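Putative transcriptional regulator protein, LacI family (Rhizobium etli, PDB 3MIZ) probably acts as a LacI-family transcriptional repressor, binding regulatory DNA and sensing an effector through a core related to periplasmic binding proteins. Local coordinates at residues 60-63 with 64-68; 95-99 with 100-104; 238-242 with 243-247. One frame throughout, in Å; residues are numbered along the deposited sequence.

In the fold
The contacts follow in series along the chain: 60-68, 95-104, 238-247. Contacts 1 and 2 share the lobe built on the parallel sheet 46-51, 15-20, 73-78, 95-97: helix 56-68 packs on this sheet, and contact 2 starts on strand 95-97. Their centres are about 18 Å apart, and they meet where Trp63 CH2 lies 3.4 Å from Thr95 OG1. Contact 3 begins on the end of helix 236-239 and runs into the loop before strand 248-250, on the opposite side of the chain's centre, about 42 Å from contact 1 and about 32 Å from contact 2, centre to centre. Contacts 1 and 3 both touch the second subunit, so it is met on both sides of the chain's centre.

Contact 1: 60-63 with 64-68; sequences VEIW and KMFQS
Ile62 and Phe66, one helical turn apart, lie side by side and point the same way, with the methyl CG2 of Ile62 3.9 Å from Phe66 CE2 at one side of the ring. CG2 stands anti to the backbone N of Ile62 while CG1 is beside it (chi1 -70°), which sends CG2 along the helix toward the phenyl. Phe66 CG stands beside its backbone N (chi1 -82°), which lays the ring alongside Ile62, whose O approaches it obliquely. That oxygen takes the Phe66 N-H at 2.9 Å, with an N-H...O angle of 158°. The same i to i+4 pattern joins Met65 N to Glu61 O at 2.9 Å and Gln67 N to Trp63 O at 3.0 Å; Lys64 N reaches Val60 O at a longer 3.2 Å. Farther out, Ile62, Trp63 and Phe66 all rest on Ile19 of strand 15-20, and Trp63 and Phe66 also meet Val74 of strand 73-78. Trp63 NE1 is hydrogen-bonded to Glu59 OE2 one turn back. Phe66 additionally packs on Leu48 of the second subunit. An exchange of Phe66 for an alanine would probably open a gap beside Ile62 CG2 and remove one of the side chains that pack on Ile19, Val74 and the second subunit's Leu48. Helix 56-68 is thus amphipathic: its apolar face is pressed on the parallel sheet, whereas Glu61, Lys64 and Gln67 keep their polar groups on the exposed side.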
# COMPACT_ATOMS: atom_id res chain seq x y z
N VAL A 60 3.19 19.76 16.51
CA VAL A 60 3.60 20.35 17.78
C VAL A 60 2.86 19.67 18.91
O VAL A 60 3.45 19.28 19.92
CB VAL A 60 3.29 21.86 17.80
CG1 VAL A 60 3.65 22.45 19.17
CG2 VAL A 60 4.08 22.57 16.71
N GLU A 61 1.55 19.53 18.73
CA GLU A 61 0.68 18.89 19.71
C GLU A 61 1.07 17.43 19.94
O GLU A 61 0.97 16.92 21.06
CB GLU A 61 -0.77 18.99 19.23
CG GLU A 61 -1.77 18.08 19.92
CD GLU A 61 -3.19 18.31 19.43
OE1 GLU A 61 -3.39 18.37 18.19
OE2 GLU A 61 -4.11 18.43 20.27
N ILE A 62 1.52 16.76 18.89
CA ILE A 62 1.92 15.36 19.01
C ILE A 62 3.18 15.20 19.85
O ILE A 62 3.29 14.27 20.64
CB ILE A 62 2.13 14.71 17.64
CG1 ILE A 62 0.78 14.53 16.95
CG2 ILE A 62 2.84 13.35 17.79
CD1 ILE A 62 0.85 14.03 15.53
N TRP A 63 4.14 16.11 19.69
CA TRP A 63 5.37 16.04 20.47
C TRP A 63 5.02 16.24 21.94
O TRP A 63 5.56 15.57 22.83
CB TRP A 63 6.35 17.13 20.04
CG TRP A 63 7.09 16.81 18.78
CD1 TRP A 63 6.79 17.23 17.51
CD2 TRP A 63 8.27 16.00 18.67
NE1 TRP A 63 7.72 16.74 16.62
CE2 TRP A 63 8.64 15.98 17.30
CE3 TRP A 63 9.06 15.30 19.59
CZ2 TRP A 63 9.76 15.29 16.84
CZ3 TRP A 63 10.17 14.60 19.13
CH2 TRP A 63 10.51 14.61 17.76
N LYS A 64 4.11 17.18 22.19
CA LYS A 64 3.65 17.50 23.54
C LYS A 64 3.02 16.24 24.13
O LYS A 64 3.27 15.88 25.27
CB LYS A 64 2.64 18.64 23.48
CG LYS A 64 2.63 19.54 24.69
CD LYS A 64 1.84 20.82 24.41
CE LYS A 64 2.43 21.63 23.26
NZ LYS A 64 3.83 22.07 23.54
N MSE A 65 2.19 15.57 23.33
CA MSE A 65 1.54 14.34 23.77
C MSE A 65 2.56 13.27 24.14
O MSE A 65 2.42 12.60 25.17
CB MSE A 65 0.62 13.80 22.67
CG MSE A 65 0.24 12.33 22.85
SE MSE A 65 -1.21 11.79 21.70
CE MSE A 65 -2.62 12.62 22.72
N PHE A 66 3.58 13.10 23.31
CA PHE A 66 4.59 12.10 23.60
C PHE A 66 5.36 12.39 24.88
O PHE A 66 5.68 11.48 25.64
CB PHE A 66 5.56 11.93 22.42
CG PHE A 66 5.04 11.03 21.33
CD1 PHE A 66 4.19 9.97 21.64
CD2 PHE A 66 5.42 11.22 20.01
CE1 PHE A 66 3.72 9.11 20.64
CE2 PHE A 66 4.96 10.36 19.01
CZ PHE A 66 4.11 9.31 19.32
N GLN A 67 5.66 13.66 25.13
CA GLN A 67 6.37 14.02 26.35
C GLN A 67 5.49 13.64 27.53
O GLN A 67 5.95 13.00 28.47
CB GLN A 67 6.67 15.53 26.39
CG GLN A 67 7.46 15.95 27.63
CD GLN A 67 7.79 17.43 27.64
OE1 GLN A 67 6.89 18.27 27.68
NE2 GLN A 67 9.08 17.76 27.60
N SER A 68 4.22 14.01 27.44
CA SER A 68 3.24 13.72 28.48
C SER A 68 3.16 12.22 28.80
O SER A 68 3.00 11.84 29.96
CB SER A 68 1.86 14.21 28.04
OG SER A 68 0.84 13.73 28.90

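Contact 2: 95-99 with 100-104; sequences TVMIN and CRPQT
Met97, a selenomethionine, reaches across a corner of the chain to Cys100 and Pro102, where the path leaves the parallel alpha/beta sheet typical of the periplasmic-binding-protein fold. Strand 95-97 pairs with 73-78, and Met97 also has backbone hydrogen bonds to Pro109 and Ile111; the chain then turns at Ile98 and Asn99 into the short, weakly bonded strand 100-101, which runs parallel to 81-83. Three side chains fill the inside of this corner. The Met97 side chain and the Pro102 ring cross obliquely, with SE set 3.6 Å from Pro102 CD and 3.8 Å from CB. The chain of Met97 stays extended to SE and then bends (chi3 72°), turning CE toward Cys100 SG, at 3.5 Å, and the carbonyl carbon of Arg101, at 3.6 Å. Cys100 SG comes to the methyl from its own side of the corner: it lies between its backbone N and carbonyl carbon (chi1 54°), a rotation that turns the sulfur back to the preceding strand, where it meets the root of the Met97 side chain as well as the methyl. The selenium thus touches the proline ring and the methyl touches the thiol sulfur. Asn99 takes a positive phi of 78°, which lets the backbone make the turn. Ser110 and Leu108 also touch Met97, while Asp85 and Leu107 flank Pro102; Thr78 lies against Cys100. Within this apolar packing the carbonyl oxygen of Cys100 is buried without a hydrogen-bond partner, and Met97 CB stands 3.9 Å from Cys100 O.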
# COMPACT_ATOMS: atom_id res chain seq x y z
N THR A 95 15.74 11.74 19.51
CA THR A 95 15.10 11.50 18.23
C THR A 95 16.06 11.11 17.10
O THR A 95 17.17 11.62 17.01
CB THR A 95 14.35 12.76 17.78
OG1 THR A 95 13.34 13.09 18.75
CG2 THR A 95 13.69 12.56 16.42
N VAL A 96 15.61 10.20 16.25
CA VAL A 96 16.38 9.78 15.09
C VAL A 96 15.43 9.92 13.90
O VAL A 96 14.29 9.47 13.95
CB VAL A 96 16.87 8.32 15.19
CG1 VAL A 96 17.48 7.87 13.87
CG2 VAL A 96 17.92 8.20 16.30
N MSE A 97 15.90 10.57 12.84
CA MSE A 97 15.08 10.76 11.65
C MSE A 97 15.32 9.63 10.65
O MSE A 97 16.46 9.23 10.43
CB MSE A 97 15.40 12.12 11.00
CG MSE A 97 15.02 13.30 11.90
SE MSE A 97 15.57 15.02 11.17
CE MSE A 97 14.30 15.13 9.73
N ILE A 98 14.25 9.12 10.05
CA ILE A 98 14.37 8.04 9.07
C ILE A 98 13.64 8.39 7.77
O ILE A 98 12.45 8.71 7.78
CB ILE A 98 13.78 6.72 9.62
CG1 ILE A 98 14.45 6.36 10.95
CG2 ILE A 98 14.00 5.59 8.59
CD1 ILE A 98 13.71 5.28 11.76
N ASN A 99 14.38 8.31 6.67
CA ASN A 99 13.89 8.59 5.32
C ASN A 99 13.81 10.09 5.07
O ASN A 99 13.16 10.56 4.13
CB ASN A 99 12.51 7.97 5.09
CG ASN A 99 12.22 7.72 3.62
OD1 ASN A 99 11.07 7.63 3.20
ND2 ASN A 99 13.27 7.60 2.83
N CYS A 100 14.49 10.85 5.93
CA CYS A 100 14.50 12.29 5.82
C CYS A 100 15.75 12.85 6.49
O CYS A 100 16.45 12.14 7.22
CB CYS A 100 13.23 12.88 6.47
SG CYS A 100 12.93 12.35 8.19
N ARG A 101 16.03 14.11 6.21
CA ARG A 101 17.19 14.80 6.75
C ARG A 101 16.75 16.17 7.26
O ARG A 101 15.87 16.81 6.66
CB ARG A 101 18.24 14.95 5.65
CG ARG A 101 19.11 16.19 5.73
CD ARG A 101 19.90 16.35 4.44
NE ARG A 101 19.11 15.87 3.30
CZ ARG A 101 19.52 15.87 2.04
NH1 ARG A 101 20.72 16.33 1.71
NH2 ARG A 101 18.73 15.39 1.10
N PRO A 102 17.35 16.65 8.35
CA PRO A 102 16.97 17.96 8.88
C PRO A 102 17.43 19.08 7.95
O PRO A 102 18.42 18.94 7.24
CB PRO A 102 17.69 18.01 10.22
CG PRO A 102 18.95 17.22 9.95
CD PRO A 102 18.42 16.03 9.16
N GLN A 103 16.68 20.18 7.95
CA GLN A 103 17.05 21.34 7.14
C GLN A 103 18.24 22.00 7.82
O GLN A 103 19.16 22.49 7.16
CB GLN A 103 15.88 22.32 7.06
CG GLN A 103 16.14 23.52 6.16
CD GLN A 103 16.57 23.11 4.76
OE1 GLN A 103 17.68 22.61 4.56
NE2 GLN A 103 15.69 23.32 3.78
N THR A 104 18.22 21.99 9.15
CA THR A 104 19.30 22.56 9.94
C THR A 104 20.42 21.54 10.07
O THR A 104 20.23 20.44 10.60
CB THR A 104 18.82 22.95 11.36
OG1 THR A 104 17.88 24.03 11.25
CG2 THR A 104 19.99 23.39 12.22

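Contact 3: 238-242 with 243-247; sequences VTMAL and KPELT
Residues 238-247 form a local reversal in which the loop after helix 236-239 folds back on the last turn of that helix before entering strand 248-250. Leu246 N closes the reversal with a weak, 3.4 Å but nearly straight (168°) hydrogen bond to Thr239 O. The Leu242 and Leu246 side chains point the same way, CD1 of the first 4.0 Å from CD2 of the second. The same Leu246 CD2 meets Thr239 CG2, those two side chains crossing at about a right angle. Tyr213 of helix 206-217 touches both leucines. This is a helix-to-strand connection in the alpha/beta architecture of the periplasmic-binding-protein-like domain, with a cis peptide bond between Lys243 and Pro244. At the helix end, Val238 O accepts from both Ala241 N (2.8 Å) and Leu242 N (3.1 Å). On the opposite flank from the leucines, the Glu245 chain, bent at chi2 (-69°), folds its carboxylate back over the turn. OE1 comes 3.0 Å from Leu242 O and 3.1 Å from Thr239 O, acceptor facing acceptor, while OE2 rests against CB and CG of Met240, a selenomethionine. Such crowding of oxygens is likely to favour a nearby positive charge or a proton on the carboxylate; Lys243 NZ offers a long salt bridge to OE1 at 3.8 Å, and Arg287 packs on Glu245. Ala241 and Leu242 pack on Ile210 of the second subunit, and Lys243 on its Gln211.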
# COMPACT_ATOMS: atom_id res chain seq x y z
N VAL A 238 3.60 -4.56 -6.59
CA VAL A 238 3.74 -4.40 -8.02
C VAL A 238 4.80 -5.29 -8.68
O VAL A 238 4.49 -6.05 -9.59
CB VAL A 238 4.07 -2.93 -8.36
CG1 VAL A 238 4.26 -2.75 -9.86
CG2 VAL A 238 2.95 -2.03 -7.84
N THR A 239 6.05 -5.20 -8.22
CA THR A 239 7.13 -5.95 -8.85
C THR A 239 6.87 -7.42 -9.12
O THR A 239 7.30 -7.95 -10.16
CB THR A 239 8.46 -5.80 -8.07
OG1 THR A 239 8.32 -6.34 -6.75
CG2 THR A 239 8.82 -4.32 -7.98
N MSE A 240 6.16 -8.08 -8.21
CA MSE A 240 5.86 -9.50 -8.36
C MSE A 240 4.50 -9.77 -9.00
O MSE A 240 4.09 -10.93 -9.14
CB MSE A 240 5.95 -10.19 -7.01
CG MSE A 240 7.35 -10.21 -6.44
SE MSE A 240 7.43 -11.14 -4.78
CE MSE A 240 7.75 -12.93 -5.46
N ALA A 241 3.80 -8.71 -9.39
CA ALA A 241 2.50 -8.84 -10.05
C ALA A 241 2.77 -8.76 -11.55
O ALA A 241 2.21 -9.52 -12.34
CB ALA A 241 1.57 -7.70 -9.62
N LEU A 242 3.62 -7.83 -11.94
CA LEU A 242 3.96 -7.66 -13.34
C LEU A 242 4.71 -8.89 -13.84
O LEU A 242 5.50 -9.49 -13.10
CB LEU A 242 4.82 -6.41 -13.55
CG LEU A 242 4.24 -5.08 -13.05
CD1 LEU A 242 5.28 -3.98 -13.21
CD2 LEU A 242 2.97 -4.75 -13.81
N LYS A 243 4.45 -9.25 -15.08
CA LYS A 243 5.12 -10.38 -15.72
C LYS A 243 5.55 -9.84 -17.07
O LYS A 243 4.72 -9.33 -17.83
CB LYS A 243 4.15 -11.55 -15.91
CG LYS A 243 3.45 -12.02 -14.64
CD LYS A 243 4.42 -12.65 -13.64
CE LYS A 243 3.68 -13.12 -12.39
NZ LYS A 243 4.59 -13.77 -11.40
N PRO A 244 6.85 -9.94 -17.40
CA PRO A 244 7.92 -10.52 -16.59
C PRO A 244 8.18 -9.77 -15.29
O PRO A 244 7.86 -8.58 -15.17
CB PRO A 244 9.12 -10.46 -17.52
CG PRO A 244 8.88 -9.19 -18.28
CD PRO A 244 7.40 -9.30 -18.61
N GLU A 245 8.76 -10.48 -14.31
CA GLU A 245 9.09 -9.89 -13.02
C GLU A 245 9.95 -8.66 -13.26
O GLU A 245 10.92 -8.71 -14.01
CB GLU A 245 9.85 -10.91 -12.17
CG GLU A 245 9.02 -12.09 -11.71
CD GLU A 245 7.97 -11.70 -10.69
OE1 GLU A 245 7.08 -10.90 -11.03
OE2 GLU A 245 8.04 -12.20 -9.54
N LEU A 246 9.60 -7.56 -12.60
CA LEU A 246 10.30 -6.28 -12.76
C LEU A 246 11.66 -6.12 -12.09
O LEU A 246 11.80 -6.26 -10.87
CB LEU A 246 9.38 -5.15 -12.27
CG LEU A 246 9.82 -3.70 -12.51
CD1 LEU A 246 9.85 -3.40 -14.00
CD2 LEU A 246 8.85 -2.77 -11.81
N THR A 247 12.67 -5.81 -12.90
CA THR A 247 14.01 -5.57 -12.38
C THR A 247 13.96 -4.16 -11.81
O THR A 247 13.48 -3.24 -12.47
CB THR A 247 15.05 -5.70 -13.49
OG1 THR A 247 15.15 -7.08 -13.87
CG2 THR A 247 16.41 -5.18 -13.04